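Local coordinates for protein, Family 18 Chitinase (Crocus vernus, PDB 3SIM) that probably hydrolyses the beta-1,4 linkages of chitin, as a TIM-barrel glycosyl hydrolase of family 18, at residues Lys198-Tyr203 against Phe235-Ser240; Ile183-Lys188 against Asn204-Lys209; Ser104-Ser109 against Gly142-Thr147; Asp133-Ala138 against Phe173-Asn178; Pro24-Phe29 against Glu268-Leu273. All blocks are in the same frame, centred on the assembly; numbering follows the deposited sequence.

Contact 1 (Lys198-Tyr203 against Phe235-Ser240); sequences KFLGYY and FDAATS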
# COMPACT_ATOMS: atom_id res chain seq x y z
N LYS A 198 -14.86 14.21 -12.76
CA LYS A 198 -14.33 12.97 -13.24
C LYS A 198 -13.72 12.10 -12.12
O LYS A 198 -13.94 10.95 -12.09
CB LYS A 198 -13.36 13.20 -14.37
CG LYS A 198 -14.00 13.49 -15.69
CD LYS A 198 -13.03 13.79 -16.73
CE LYS A 198 -13.73 14.40 -17.96
NZ LYS A 198 -12.85 14.56 -19.01
N PHE A 199 -13.01 12.72 -11.19
CA PHE A 199 -12.46 12.01 -10.08
C PHE A 199 -13.58 11.34 -9.30
O PHE A 199 -13.49 10.21 -9.05
CB PHE A 199 -11.65 12.92 -9.18
CG PHE A 199 -11.06 12.25 -7.96
CD1 PHE A 199 -9.73 11.92 -7.93
CD2 PHE A 199 -11.78 12.03 -6.83
CE1 PHE A 199 -9.17 11.34 -6.82
CE2 PHE A 199 -11.23 11.51 -5.73
CZ PHE A 199 -9.93 11.15 -5.73
N LEU A 200 -14.64 12.08 -9.02
CA LEU A 200 -15.78 11.53 -8.33
C LEU A 200 -16.41 10.37 -9.13
O LEU A 200 -16.80 9.41 -8.55
CB LEU A 200 -16.78 12.62 -7.92
CG LEU A 200 -16.36 13.66 -6.87
CD1 LEU A 200 -17.21 14.89 -6.85
CD2 LEU A 200 -16.24 13.09 -5.52
N GLY A 201 -16.49 10.49 -10.44
CA GLY A 201 -16.91 9.39 -11.29
C GLY A 201 -15.99 8.16 -11.19
O GLY A 201 -16.44 7.06 -11.11
N TYR A 202 -14.70 8.41 -11.12
CA TYR A 202 -13.73 7.33 -10.93
C TYR A 202 -13.90 6.64 -9.57
O TYR A 202 -13.85 5.47 -9.50
CB TYR A 202 -12.27 7.74 -11.19
CG TYR A 202 -11.94 8.19 -12.60
CD1 TYR A 202 -12.56 7.64 -13.72
CD2 TYR A 202 -11.03 9.19 -12.82
CE1 TYR A 202 -12.28 8.07 -14.98
CE2 TYR A 202 -10.75 9.62 -14.06
CZ TYR A 202 -11.36 9.06 -15.14
OH TYR A 202 -11.04 9.50 -16.35
N TYR A 203 -14.11 7.42 -8.53
CA TYR A 203 -14.35 6.89 -7.22
C TYR A 203 -15.60 6.01 -7.15
O TYR A 203 -15.53 4.93 -6.67
CB TYR A 203 -14.45 7.96 -6.12
CG TYR A 203 -14.76 7.28 -4.81
CD1 TYR A 203 -16.04 7.08 -4.39
CD2 TYR A 203 -13.76 6.71 -4.08
CE1 TYR A 203 -16.29 6.38 -3.26
CE2 TYR A 203 -13.98 6.03 -2.96
CZ TYR A 203 -15.23 5.85 -2.53
OH TYR A 203 -15.42 5.16 -1.40
N PHE A 235 -9.05 18.14 -2.53
CA PHE A 235 -9.82 18.45 -1.33
C PHE A 235 -11.31 18.78 -1.55
O PHE A 235 -12.08 18.53 -0.72
CB PHE A 235 -9.09 19.34 -0.32
CG PHE A 235 -7.93 18.68 0.34
CD1 PHE A 235 -8.13 17.63 1.20
CD2 PHE A 235 -6.63 19.05 0.07
CE1 PHE A 235 -7.13 17.01 1.78
CE2 PHE A 235 -5.60 18.42 0.67
CZ PHE A 235 -5.85 17.38 1.52
N ASP A 236 -11.67 19.35 -2.70
CA ASP A 236 -13.06 19.54 -3.07
C ASP A 236 -13.82 18.22 -3.30
O ASP A 236 -14.88 18.06 -2.84
CB ASP A 236 -13.19 20.44 -4.28
CG ASP A 236 -12.65 21.82 -4.01
OD1 ASP A 236 -12.74 22.27 -2.89
OD2 ASP A 236 -12.10 22.43 -4.89
N ALA A 237 -13.20 17.32 -4.02
CA ALA A 237 -13.70 15.98 -4.21
C ALA A 237 -13.77 15.23 -2.86
O ALA A 237 -14.71 14.61 -2.57
CB ALA A 237 -12.84 15.27 -5.18
N ALA A 238 -12.75 15.37 -2.05
CA ALA A 238 -12.70 14.71 -0.77
C ALA A 238 -13.83 15.22 0.14
O ALA A 238 -14.43 14.47 0.82
CB ALA A 238 -11.43 14.86 -0.14
N THR A 239 -14.09 16.50 0.04
CA THR A 239 -15.17 17.12 0.77
C THR A 239 -16.57 16.59 0.40
O THR A 239 -17.30 16.29 1.25
CB THR A 239 -15.10 18.67 0.75
OG1 THR A 239 -13.98 19.11 1.45
CG2 THR A 239 -16.32 19.30 1.36
N SER A 240 -16.85 16.42 -0.89
CA SER A 240 -18.09 15.83 -1.34
C SER A 240 -18.23 14.38 -0.83
O SER A 240 -19.27 14.02 -0.35
CB SER A 240 -18.20 15.81 -2.85
OG SER A 240 -18.26 17.08 -3.39

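Contact 2 (Ile183-Lys188 against Asn204-Lys209); sequences INYQFK and NNAASK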
# COMPACT_ATOMS: atom_id res chain seq x y z
N ILE A 183 -8.97 -1.01 0.57
CA ILE A 183 -8.45 -0.92 -0.75
C ILE A 183 -7.88 0.47 -1.00
O ILE A 183 -8.57 1.43 -1.09
CB ILE A 183 -9.51 -1.30 -1.78
CG1 ILE A 183 -10.15 -2.61 -1.43
CG2 ILE A 183 -8.93 -1.35 -3.20
CD1 ILE A 183 -11.26 -2.91 -2.21
N ASN A 184 -6.58 0.52 -1.08
CA ASN A 184 -5.86 1.71 -1.35
C ASN A 184 -5.71 1.96 -2.86
O ASN A 184 -4.67 1.76 -3.42
CB ASN A 184 -4.54 1.77 -0.59
CG ASN A 184 -4.67 1.46 0.91
OD1 ASN A 184 -5.59 1.84 1.59
ND2 ASN A 184 -3.67 0.83 1.39
N TYR A 185 -6.80 2.41 -3.48
CA TYR A 185 -6.87 2.56 -4.92
C TYR A 185 -5.96 3.69 -5.32
O TYR A 185 -5.88 4.64 -4.67
CB TYR A 185 -8.30 2.79 -5.45
CG TYR A 185 -8.57 2.32 -6.82
CD1 TYR A 185 -8.56 3.20 -7.90
CD2 TYR A 185 -8.86 1.01 -7.08
CE1 TYR A 185 -8.86 2.78 -9.18
CE2 TYR A 185 -9.11 0.57 -8.32
CZ TYR A 185 -9.10 1.45 -9.40
OH TYR A 185 -9.31 0.99 -10.64
N GLN A 186 -5.20 3.45 -6.35
CA GLN A 186 -4.15 4.31 -6.84
C GLN A 186 -4.73 5.34 -7.89
O GLN A 186 -4.59 5.20 -9.08
CB GLN A 186 -2.92 3.49 -7.30
CG GLN A 186 -2.18 2.63 -6.28
CD GLN A 186 -0.78 2.19 -6.76
OE1 GLN A 186 -0.45 1.03 -6.74
NE2 GLN A 186 -0.01 3.13 -7.19
N PHE A 187 -5.37 6.36 -7.39
CA PHE A 187 -5.99 7.39 -8.19
C PHE A 187 -4.93 8.20 -9.00
O PHE A 187 -5.24 8.74 -10.00
CB PHE A 187 -7.01 8.25 -7.43
CG PHE A 187 -8.28 7.53 -7.05
CD1 PHE A 187 -9.35 7.46 -7.89
CD2 PHE A 187 -8.39 6.91 -5.84
CE1 PHE A 187 -10.48 6.79 -7.53
CE2 PHE A 187 -9.50 6.26 -5.50
CZ PHE A 187 -10.54 6.18 -6.34
N LYS A 188 -3.69 8.16 -8.59
CA LYS A 188 -2.64 8.84 -9.35
C LYS A 188 -2.43 8.23 -10.76
O LYS A 188 -1.87 8.82 -11.59
CB LYS A 188 -1.35 9.05 -8.55
CG LYS A 188 -0.76 7.87 -7.91
CD LYS A 188 -1.44 7.56 -6.55
CE LYS A 188 -0.80 6.42 -5.84
NZ LYS A 188 0.29 6.04 -6.53
N ASN A 204 -16.70 6.48 -7.67
CA ASN A 204 -17.89 5.69 -7.70
C ASN A 204 -17.73 4.40 -8.55
O ASN A 204 -18.25 3.41 -8.19
CB ASN A 204 -19.14 6.50 -8.02
CG ASN A 204 -19.48 7.58 -6.93
OD1 ASN A 204 -19.69 7.33 -5.78
ND2 ASN A 204 -19.61 8.73 -7.37
N ASN A 205 -16.96 4.47 -9.63
CA ASN A 205 -16.66 3.32 -10.45
C ASN A 205 -15.87 2.25 -9.62
O ASN A 205 -16.23 1.12 -9.64
CB ASN A 205 -15.80 3.67 -11.66
CG ASN A 205 -16.53 4.47 -12.77
OD1 ASN A 205 -17.72 4.48 -12.89
ND2 ASN A 205 -15.74 5.07 -13.61
N ALA A 206 -14.85 2.70 -8.89
CA ALA A 206 -14.05 1.86 -8.01
C ALA A 206 -14.84 1.15 -6.87
O ALA A 206 -14.67 -0.02 -6.66
CB ALA A 206 -12.96 2.62 -7.46
N ALA A 207 -15.73 1.92 -6.24
CA ALA A 207 -16.67 1.49 -5.22
C ALA A 207 -17.64 0.39 -5.70
O ALA A 207 -17.86 -0.53 -5.03
CB ALA A 207 -17.45 2.66 -4.65
N SER A 208 -18.17 0.53 -6.90
CA SER A 208 -18.90 -0.41 -7.61
C SER A 208 -18.07 -1.64 -8.05
O SER A 208 -18.64 -2.66 -7.83
CB SER A 208 -19.52 0.21 -8.87
OG SER A 208 -20.33 1.27 -8.49
N LYS A 209 -16.89 -1.52 -8.61
CA LYS A 209 -16.15 -2.66 -9.06
C LYS A 209 -15.85 -3.54 -7.82
O LYS A 209 -16.08 -4.70 -7.85
CB LYS A 209 -14.85 -2.22 -9.73
CG LYS A 209 -14.86 -1.76 -11.20
CD LYS A 209 -13.54 -1.15 -11.66
CE LYS A 209 -13.34 0.28 -11.20
NZ LYS A 209 -12.14 0.97 -11.70

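Contact 3 (Ser104-Ser109 against Gly142-Thr147); sequences SNAVTS and GRLITT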
# COMPACT_ATOMS: atom_id res chain seq x y z
N SER A 104 4.07 -21.67 0.51
CA SER A 104 4.92 -22.16 1.57
C SER A 104 6.14 -21.25 1.80
O SER A 104 6.42 -20.88 2.90
CB SER A 104 5.38 -23.58 1.26
OG SER A 104 6.35 -23.96 2.16
N ASN A 105 6.79 -20.85 0.71
CA ASN A 105 7.91 -19.92 0.80
C ASN A 105 7.53 -18.53 1.35
O ASN A 105 8.23 -18.00 2.15
CB ASN A 105 8.66 -19.78 -0.52
CG ASN A 105 9.40 -21.07 -0.98
OD1 ASN A 105 9.83 -21.83 -0.20
ND2 ASN A 105 9.52 -21.23 -2.25
N ALA A 106 6.41 -18.00 0.89
CA ALA A 106 5.89 -16.72 1.29
C ALA A 106 5.51 -16.64 2.79
O ALA A 106 5.90 -15.75 3.45
CB ALA A 106 4.69 -16.35 0.40
N VAL A 107 4.80 -17.64 3.28
CA VAL A 107 4.45 -17.74 4.67
C VAL A 107 5.71 -17.83 5.55
O VAL A 107 5.82 -17.12 6.45
CB VAL A 107 3.40 -18.90 4.99
CG1 VAL A 107 3.14 -19.02 6.43
CG2 VAL A 107 2.07 -18.71 4.26
N THR A 108 6.67 -18.66 5.21
CA THR A 108 7.87 -18.75 6.03
C THR A 108 8.69 -17.45 6.07
O THR A 108 8.90 -16.92 7.10
CB THR A 108 8.77 -19.89 5.51
OG1 THR A 108 8.08 -21.12 5.63
CG2 THR A 108 10.05 -19.93 6.27
N SER A 109 9.00 -16.89 4.92
CA SER A 109 9.77 -15.68 4.77
C SER A 109 9.13 -14.40 5.33
O SER A 109 9.75 -13.64 5.93
CB SER A 109 10.23 -15.52 3.30
OG SER A 109 9.19 -15.39 2.44
N GLY A 142 -4.48 -14.97 -1.74
CA GLY A 142 -5.58 -15.33 -0.87
C GLY A 142 -5.15 -16.32 0.20
O GLY A 142 -5.36 -16.06 1.32
N ARG A 143 -4.45 -17.39 -0.16
CA ARG A 143 -3.93 -18.34 0.81
C ARG A 143 -2.93 -17.69 1.79
O ARG A 143 -3.03 -17.88 2.92
CB ARG A 143 -3.36 -19.60 0.16
CG ARG A 143 -4.41 -20.59 -0.31
CD ARG A 143 -3.87 -21.76 -1.12
NE ARG A 143 -2.90 -22.56 -0.43
CZ ARG A 143 -2.29 -23.62 -0.94
NH1 ARG A 143 -1.42 -24.26 -0.22
NH2 ARG A 143 -2.54 -24.01 -2.16
N LEU A 144 -2.04 -16.84 1.30
CA LEU A 144 -1.10 -16.13 2.15
C LEU A 144 -1.78 -15.25 3.21
O LEU A 144 -1.48 -15.42 4.32
CB LEU A 144 -0.28 -15.17 1.30
CG LEU A 144 1.12 -14.70 1.63
CD1 LEU A 144 1.48 -13.31 1.11
CD2 LEU A 144 1.64 -14.97 3.02
N ILE A 145 -2.69 -14.38 2.83
CA ILE A 145 -3.35 -13.55 3.80
C ILE A 145 -4.16 -14.38 4.83
O ILE A 145 -4.01 -14.17 5.96
CB ILE A 145 -4.25 -12.54 3.12
CG1 ILE A 145 -3.41 -11.62 2.24
CG2 ILE A 145 -5.11 -11.78 4.13
CD1 ILE A 145 -4.16 -10.86 1.28
N THR A 146 -4.90 -15.35 4.35
CA THR A 146 -5.76 -16.19 5.14
C THR A 146 -4.91 -16.93 6.19
O THR A 146 -5.20 -16.85 7.33
CB THR A 146 -6.60 -17.20 4.27
OG1 THR A 146 -7.53 -16.54 3.43
CG2 THR A 146 -7.34 -18.12 5.15
N THR A 147 -3.79 -17.50 5.76
CA THR A 147 -2.87 -18.19 6.66
C THR A 147 -2.23 -17.32 7.73
O THR A 147 -2.19 -17.67 8.85
CB THR A 147 -1.70 -18.92 5.91
OG1 THR A 147 -2.23 -19.89 5.06
CG2 THR A 147 -0.75 -19.59 6.86

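Contact 4 (Asp133-Ala138 against Phe173-Asn178); sequences DKNTFA and FNEYKN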
# COMPACT_ATOMS: atom_id res chain seq x y z
N ASP A 133 -1.23 -15.78 -14.37
CA ASP A 133 -2.63 -15.67 -14.68
C ASP A 133 -3.38 -15.28 -13.43
O ASP A 133 -2.88 -15.47 -12.36
CB ASP A 133 -3.19 -16.96 -15.28
CG ASP A 133 -3.21 -18.10 -14.30
OD1 ASP A 133 -4.11 -18.17 -13.53
OD2 ASP A 133 -2.32 -18.92 -14.32
N LYS A 134 -4.59 -14.74 -13.60
CA LYS A 134 -5.39 -14.14 -12.53
C LYS A 134 -5.76 -15.12 -11.41
O LYS A 134 -5.80 -14.74 -10.28
CB LYS A 134 -6.64 -13.42 -13.05
CG LYS A 134 -7.65 -14.25 -13.81
CD LYS A 134 -8.64 -13.45 -14.62
CE LYS A 134 -9.54 -14.32 -15.48
NZ LYS A 134 -10.45 -13.57 -16.28
N ASN A 135 -6.09 -16.34 -11.77
CA ASN A 135 -6.43 -17.33 -10.77
C ASN A 135 -5.26 -17.76 -9.86
O ASN A 135 -5.44 -17.91 -8.69
CB ASN A 135 -7.19 -18.50 -11.39
CG ASN A 135 -8.56 -18.10 -11.91
OD1 ASN A 135 -9.22 -17.29 -11.35
ND2 ASN A 135 -8.93 -18.63 -12.98
N THR A 136 -4.10 -17.92 -10.46
CA THR A 136 -2.86 -18.29 -9.79
C THR A 136 -2.44 -17.23 -8.77
O THR A 136 -2.15 -17.55 -7.66
CB THR A 136 -1.69 -18.61 -10.81
OG1 THR A 136 -1.98 -19.78 -11.57
CG2 THR A 136 -0.38 -18.74 -10.11
N PHE A 137 -2.50 -15.98 -9.19
CA PHE A 137 -2.33 -14.79 -8.33
C PHE A 137 -3.38 -14.71 -7.21
O PHE A 137 -3.05 -14.54 -6.13
CB PHE A 137 -2.44 -13.49 -9.19
CG PHE A 137 -2.25 -12.19 -8.41
CD1 PHE A 137 -1.02 -11.85 -7.82
CD2 PHE A 137 -3.28 -11.31 -8.24
CE1 PHE A 137 -0.92 -10.64 -7.12
CE2 PHE A 137 -3.12 -10.17 -7.55
CZ PHE A 137 -1.97 -9.82 -7.02
N ALA A 138 -4.65 -14.88 -7.53
CA ALA A 138 -5.68 -14.84 -6.53
C ALA A 138 -5.52 -15.91 -5.43
O ALA A 138 -5.65 -15.61 -4.30
CB ALA A 138 -7.05 -14.93 -7.16
N PHE A 173 -10.12 -10.25 -4.98
CA PHE A 173 -11.21 -9.69 -4.16
C PHE A 173 -12.50 -10.54 -4.14
O PHE A 173 -12.93 -10.86 -3.10
CB PHE A 173 -11.51 -8.22 -4.49
CG PHE A 173 -12.62 -7.59 -3.66
CD1 PHE A 173 -13.89 -7.51 -4.15
CD2 PHE A 173 -12.38 -7.09 -2.41
CE1 PHE A 173 -14.87 -6.94 -3.40
CE2 PHE A 173 -13.37 -6.52 -1.68
CZ PHE A 173 -14.61 -6.45 -2.18
N ASN A 174 -13.02 -10.93 -5.29
CA ASN A 174 -14.15 -11.81 -5.39
C ASN A 174 -13.92 -13.21 -4.79
O ASN A 174 -14.77 -13.72 -4.17
CB ASN A 174 -14.67 -11.91 -6.82
CG ASN A 174 -15.20 -10.59 -7.37
OD1 ASN A 174 -15.00 -10.30 -8.49
ND2 ASN A 174 -15.86 -9.84 -6.58
N GLU A 175 -12.75 -13.76 -4.99
CA GLU A 175 -12.35 -14.99 -4.32
C GLU A 175 -12.08 -14.99 -2.78
O GLU A 175 -12.20 -15.99 -2.17
CB GLU A 175 -11.26 -15.74 -5.10
CG GLU A 175 -11.66 -16.13 -6.52
CD GLU A 175 -10.50 -16.75 -7.31
OE1 GLU A 175 -9.77 -17.52 -6.78
OE2 GLU A 175 -10.31 -16.50 -8.48
N TYR A 176 -11.61 -13.88 -2.23
CA TYR A 176 -11.18 -13.74 -0.84
C TYR A 176 -11.65 -12.46 -0.12
O TYR A 176 -10.91 -11.89 0.62
CB TYR A 176 -9.66 -13.94 -0.68
CG TYR A 176 -9.14 -15.29 -1.09
CD1 TYR A 176 -8.93 -16.27 -0.18
CD2 TYR A 176 -8.94 -15.58 -2.41
CE1 TYR A 176 -8.48 -17.54 -0.57
CE2 TYR A 176 -8.53 -16.78 -2.83
CZ TYR A 176 -8.28 -17.80 -1.91
OH TYR A 176 -7.85 -19.00 -2.36
N LYS A 177 -12.88 -12.05 -0.32
CA LYS A 177 -13.41 -10.76 0.15
C LYS A 177 -13.33 -10.60 1.67
O LYS A 177 -12.97 -9.58 2.12
CB LYS A 177 -14.80 -10.42 -0.43
CG LYS A 177 -15.76 -9.72 0.51
CD LYS A 177 -16.58 -10.69 1.27
CE LYS A 177 -17.72 -11.30 0.46
NZ LYS A 177 -17.95 -12.69 0.78
N ASN A 178 -13.57 -11.65 2.42
CA ASN A 178 -13.38 -11.56 3.86
C ASN A 178 -11.95 -11.44 4.40
O ASN A 178 -11.77 -11.20 5.53
CB ASN A 178 -14.06 -12.69 4.58
CG ASN A 178 -13.48 -13.97 4.26
OD1 ASN A 178 -12.37 -14.30 4.62

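Contact 5 (Pro24-Phe29 against Glu268-Leu273); sequences PHITKF and EAQAFL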
# COMPACT_ATOMS: atom_id res chain seq x y z
N PRO A 24 -2.34 13.40 16.26
CA PRO A 24 -2.77 12.58 17.38
C PRO A 24 -4.28 12.25 17.45
O PRO A 24 -4.64 11.37 18.13
CB PRO A 24 -2.30 13.37 18.61
CG PRO A 24 -2.24 14.63 18.19
CD PRO A 24 -1.85 14.67 16.75
N HIS A 25 -5.08 13.03 16.76
CA HIS A 25 -6.50 12.78 16.62
C HIS A 25 -6.93 11.73 15.59
O HIS A 25 -8.02 11.31 15.63
CB HIS A 25 -7.31 14.08 16.50
CG HIS A 25 -7.13 14.99 17.67
ND1 HIS A 25 -7.82 14.84 18.85
CD2 HIS A 25 -6.30 16.03 17.86
CE1 HIS A 25 -7.44 15.76 19.69
NE2 HIS A 25 -6.52 16.50 19.11
N ILE A 26 -6.04 11.32 14.69
CA ILE A 26 -6.29 10.24 13.73
C ILE A 26 -6.46 8.92 14.51
O ILE A 26 -5.63 8.55 15.25
CB ILE A 26 -5.14 10.09 12.68
CG1 ILE A 26 -5.05 11.27 11.72
CG2 ILE A 26 -5.25 8.81 11.88
CD1 ILE A 26 -6.18 11.45 10.77
N THR A 27 -7.56 8.23 14.30
CA THR A 27 -7.78 6.94 14.94
C THR A 27 -6.77 5.85 14.55
O THR A 27 -6.23 5.24 15.37
CB THR A 27 -9.22 6.42 14.72
OG1 THR A 27 -10.15 7.50 14.75
CG2 THR A 27 -9.55 5.35 15.75
N LYS A 28 -6.54 5.70 13.27
CA LYS A 28 -5.58 4.77 12.74
C LYS A 28 -4.61 5.40 11.74
O LYS A 28 -4.98 5.71 10.63
CB LYS A 28 -6.27 3.60 12.07
CG LYS A 28 -7.22 2.81 12.83
CD LYS A 28 -7.85 1.86 11.92
CE LYS A 28 -8.89 1.08 12.54
NZ LYS A 28 -8.40 0.05 13.43
N PHE A 29 -3.38 5.56 12.15
CA PHE A 29 -2.31 5.96 11.29
C PHE A 29 -1.52 4.69 10.89
O PHE A 29 -0.96 4.01 11.74
CB PHE A 29 -1.41 6.97 11.97
CG PHE A 29 -0.34 7.56 11.09
CD1 PHE A 29 -0.39 8.89 10.75
CD2 PHE A 29 0.70 6.83 10.60
CE1 PHE A 29 0.59 9.44 9.93
CE2 PHE A 29 1.67 7.40 9.82
CZ PHE A 29 1.61 8.65 9.49
N GLU A 268 -1.89 18.53 5.87
CA GLU A 268 -3.15 19.06 5.41
C GLU A 268 -4.27 18.01 5.41
O GLU A 268 -5.36 18.26 5.79
CB GLU A 268 -3.02 19.74 4.04
CG GLU A 268 -4.33 20.32 3.46
CD GLU A 268 -4.21 21.20 2.17
OE1 GLU A 268 -5.09 21.97 1.87
OE2 GLU A 268 -3.26 21.08 1.44
N ALA A 269 -3.94 16.85 4.91
CA ALA A 269 -4.84 15.73 4.80
C ALA A 269 -5.33 15.11 6.12
O ALA A 269 -6.45 14.83 6.26
CB ALA A 269 -4.26 14.73 3.93
N GLN A 270 -4.44 14.97 7.07
CA GLN A 270 -4.80 14.55 8.39
C GLN A 270 -5.76 15.52 9.13
O GLN A 270 -6.72 15.09 9.67
CB GLN A 270 -3.54 14.24 9.23
CG GLN A 270 -2.79 13.00 8.86
CD GLN A 270 -1.49 12.84 9.59
OE1 GLN A 270 -0.49 13.29 9.13
NE2 GLN A 270 -1.52 12.22 10.69
N ALA A 271 -5.47 16.80 9.03
CA ALA A 271 -6.33 17.87 9.55
C ALA A 271 -7.69 17.84 8.89
O ALA A 271 -8.63 17.92 9.56
CB ALA A 271 -5.72 19.20 9.39
N PHE A 272 -7.72 17.62 7.59
CA PHE A 272 -8.96 17.49 6.86
C PHE A 272 -9.77 16.29 7.41
O PHE A 272 -10.88 16.42 7.62
CB PHE A 272 -8.75 17.35 5.34
CG PHE A 272 -10.02 17.03 4.57
CD1 PHE A 272 -10.92 18.00 4.25
CD2 PHE A 272 -10.35 15.74 4.22
CE1 PHE A 272 -12.05 17.70 3.63
CE2 PHE A 272 -11.49 15.47 3.57
CZ PHE A 272 -12.34 16.46 3.27
N LEU A 273 -9.15 15.16 7.65
CA LEU A 273 -9.85 13.96 8.08
C LEU A 273 -10.60 14.12 9.42
O LEU A 273 -11.69 13.71 9.60
CB LEU A 273 -8.90 12.77 8.12
CG LEU A 273 -8.68 12.15 6.74
CD1 LEU A 273 -7.48 11.34 6.73
CD2 LEU A 273 -9.90 11.41 6.18

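Contact 1 (Lys198-Tyr203 against Phe235-Ser240)
The short backbone bond from Tyr202 N to Lys198 O, at 2.8 Å, and the next one, from Tyr203 N to Phe199 O, hold the helical turn that presents Phe199 and Leu200 to Ala237. The two segments belong to successive outer helices of the TIM barrel, 196-209 and 230-243, whose local axes cross at -48° and come within 10.0 Å. The small Ala237 lies where the backbones come nearest, its CA 6.4 Å from Leu200 CA, and its methyl meets both side chains. With CG trans to the backbone N (chi1 179°), Phe199 reaches inward, where it also meets Ile217 of the intervening strand 215-220; the ring lies obliquely to Ala237. Leu200 flanks the same methyl on its more exposed side, and its CD1 comes 4.2 Å from Ser240 CB. Its other branch turns to the helix backbone as well as to the methyl: Leu200 CD2 stands 4.1 Å from Ala237 CB and 3.7 Å from Ala237 O. On the inner side, Phe199 CD2 touches Ala237 CB at 3.8 Å.

Contact 2 (Ile183-Lys188 against Asn204-Lys209)
Within the beta-alpha-beta unit of strand 182-184, helix 196-209 and strand 215-220, Tyr185 and Phe187, just past the first strand, receive the inner side of the helix at Ala206 and Lys209. The unit belongs to the TIM barrel, and the same loop brings Gln186 against Glu127, the last residue of the DxxDxDxE signature of family 18. Ala206 CB sits almost exactly on the normal of the Tyr185 ring, 4.2 Å above its centroid and 1° off axis, a CH-pi contact over the face. The methyl also meets the Phe187 ring, obliquely, with Ala206 CB 4.4 Å from Phe187 CZ. The two rings are neighbours themselves, since Tyr185 CD1 stands 3.9 Å above the middle of the Phe187 face. Lys209 crosses Tyr185 at about a right angle. A bend at its third torsion (chi3 -79°) folds the chain back and carries the ammonium group to the phenol. Both groups share Asp166: its OD2 takes a hydrogen bond from Tyr185 OH and forms a salt bridge with Lys209 NZ, so the carboxylate probably steadies both ends. Lys209 NZ lies 3.0 Å from Tyr185 OH.

Contact 3 (Ser104-Ser109 against Gly142-Thr147)
Leu144 brings its end toward the neighbouring helix: with CG anti to the backbone N, from CB outward CG rests 4.1 Å from Ala106 CB, and CD2 moves up to Val107. There Leu144 CD2 is 4.0 Å from Val107 CG2 and nearly as close to Val107 N, so this branch lies against backbone as well as side chain. Leu144 and Val107 slide past each other in opposite directions. One turn on, Thr147 meets the valine at about a right angle; its methyl, set opposite the backbone N by a chi1 of -61° for OG1, touches both valine branches, with Thr147 CG2 3.9 Å from Val107 CG2. On the far side of the first helix Ser109 OG gives its proton to Asn105 O at 2.8 Å, from the face of the carbonyl opposite to Ser109 N. A salt bridge from Arg143 to Asp100 adds a polar link between the helices. These methyl contacts join consecutive outer helices of the TIM barrel, 99-116 and 134-150, at a crossing of -35°.

Contact 4 (Asp133-Ala138 against Phe173-Asn178)
Glu175 and Tyr176 reach from the end of helix 166-175 to Asn135 and Ala138 on the first turns of helix 134-150, each in a different posture. The Glu175 chain runs out extended beyond CG and crosses Asn135 at about a right angle, its carboxylate plane turned 48° from the amide plane. The carboxylate also lies beside the methyl of Ala138, with Glu175 OE1 3.8 Å from Ala138 CB. Next in sequence, Tyr176 breaks from helical backbone angles, and its ring comes obliquely to the peptide of Ala138, where Tyr176 CE2 is 3.4 Å from Ala138 O. A serine here would probably leave that carbonyl without its aromatic neighbour and open a gap between the two helices. Upstream, Asp133 N-caps the receiving helix. Thr136 N meets Asp133 OD1 at 3.1 Å with a fairly straight bond of 162°, from above the carboxylate plane, while Thr136 OG1 donates to Asp133 OD2 at 2.9 Å on its syn side but tilted out of that plane. Farther along the interface Lys134 pairs with Glu167. A capped helix start packed against the end of the following helix is how these two neighbouring outer helices of the TIM barrel adjoin.

Contact 5 (Pro24-Phe29 against Glu268-Leu273)
Apolar contacts come first: Ile26, leading into strand 28-37, pushes its longer branch onto helix 264-274, with CD1 4.0 Å from Leu273 CB. The same methyl reaches the helix backbone, Ile26 CD1 lying 3.8 Å from Gln270 O. Ile26 also crosses the aliphatic part of Gln270 at about a right angle, where Ile26 CG1 is 4.0 Å from Gln270 CG. A second kind joins amide and ring. Phe29, its CG placed trans to the backbone N (chi1 -173°), swings its ring to the helix, and the end of the extended Gln270 chain arrives at the edge of that ring, the amide and ring planes 60° apart. Gln270 CD stands 4.0 Å from Phe29 CE1. Replacing Gln270 by a glycine would probably leave the Phe29 edge and the Ile26 branch without their cover, opening a gap beneath the helix. Phe3 of strand 2-7 touches Gln270 too. The last helix thus packs outside the first two strands, near where strands 250-253 and 2-7 pair to close the TIM barrel.

How the contacts relate
The five contacts lie around one barrel. Contacts 1 and 2 share helix 196-209, their centres 11 Å apart, and join where Phe199 CE1 meets Phe187 CB at 3.8 Å. Contacts 3 and 4 share helix 134-150 with centres 14 Å apart; Tyr176 CD1 rests 3.5 Å from Gly142 CA. Contact 5, whose segments enclose the other four along the chain, touches contact 1 through Phe272 CZ, 3.7 Å from Ala238 C. Contacts 1 and 3 lie on opposite sides of the chain's centre, about 36 Å apart between centres. Contact 2 sits deepest, about 13 Å from the chain centre; Gln186 touches Glu127 of the family signature, so segment 183-188, not the helix contact itself, probably borders the active site.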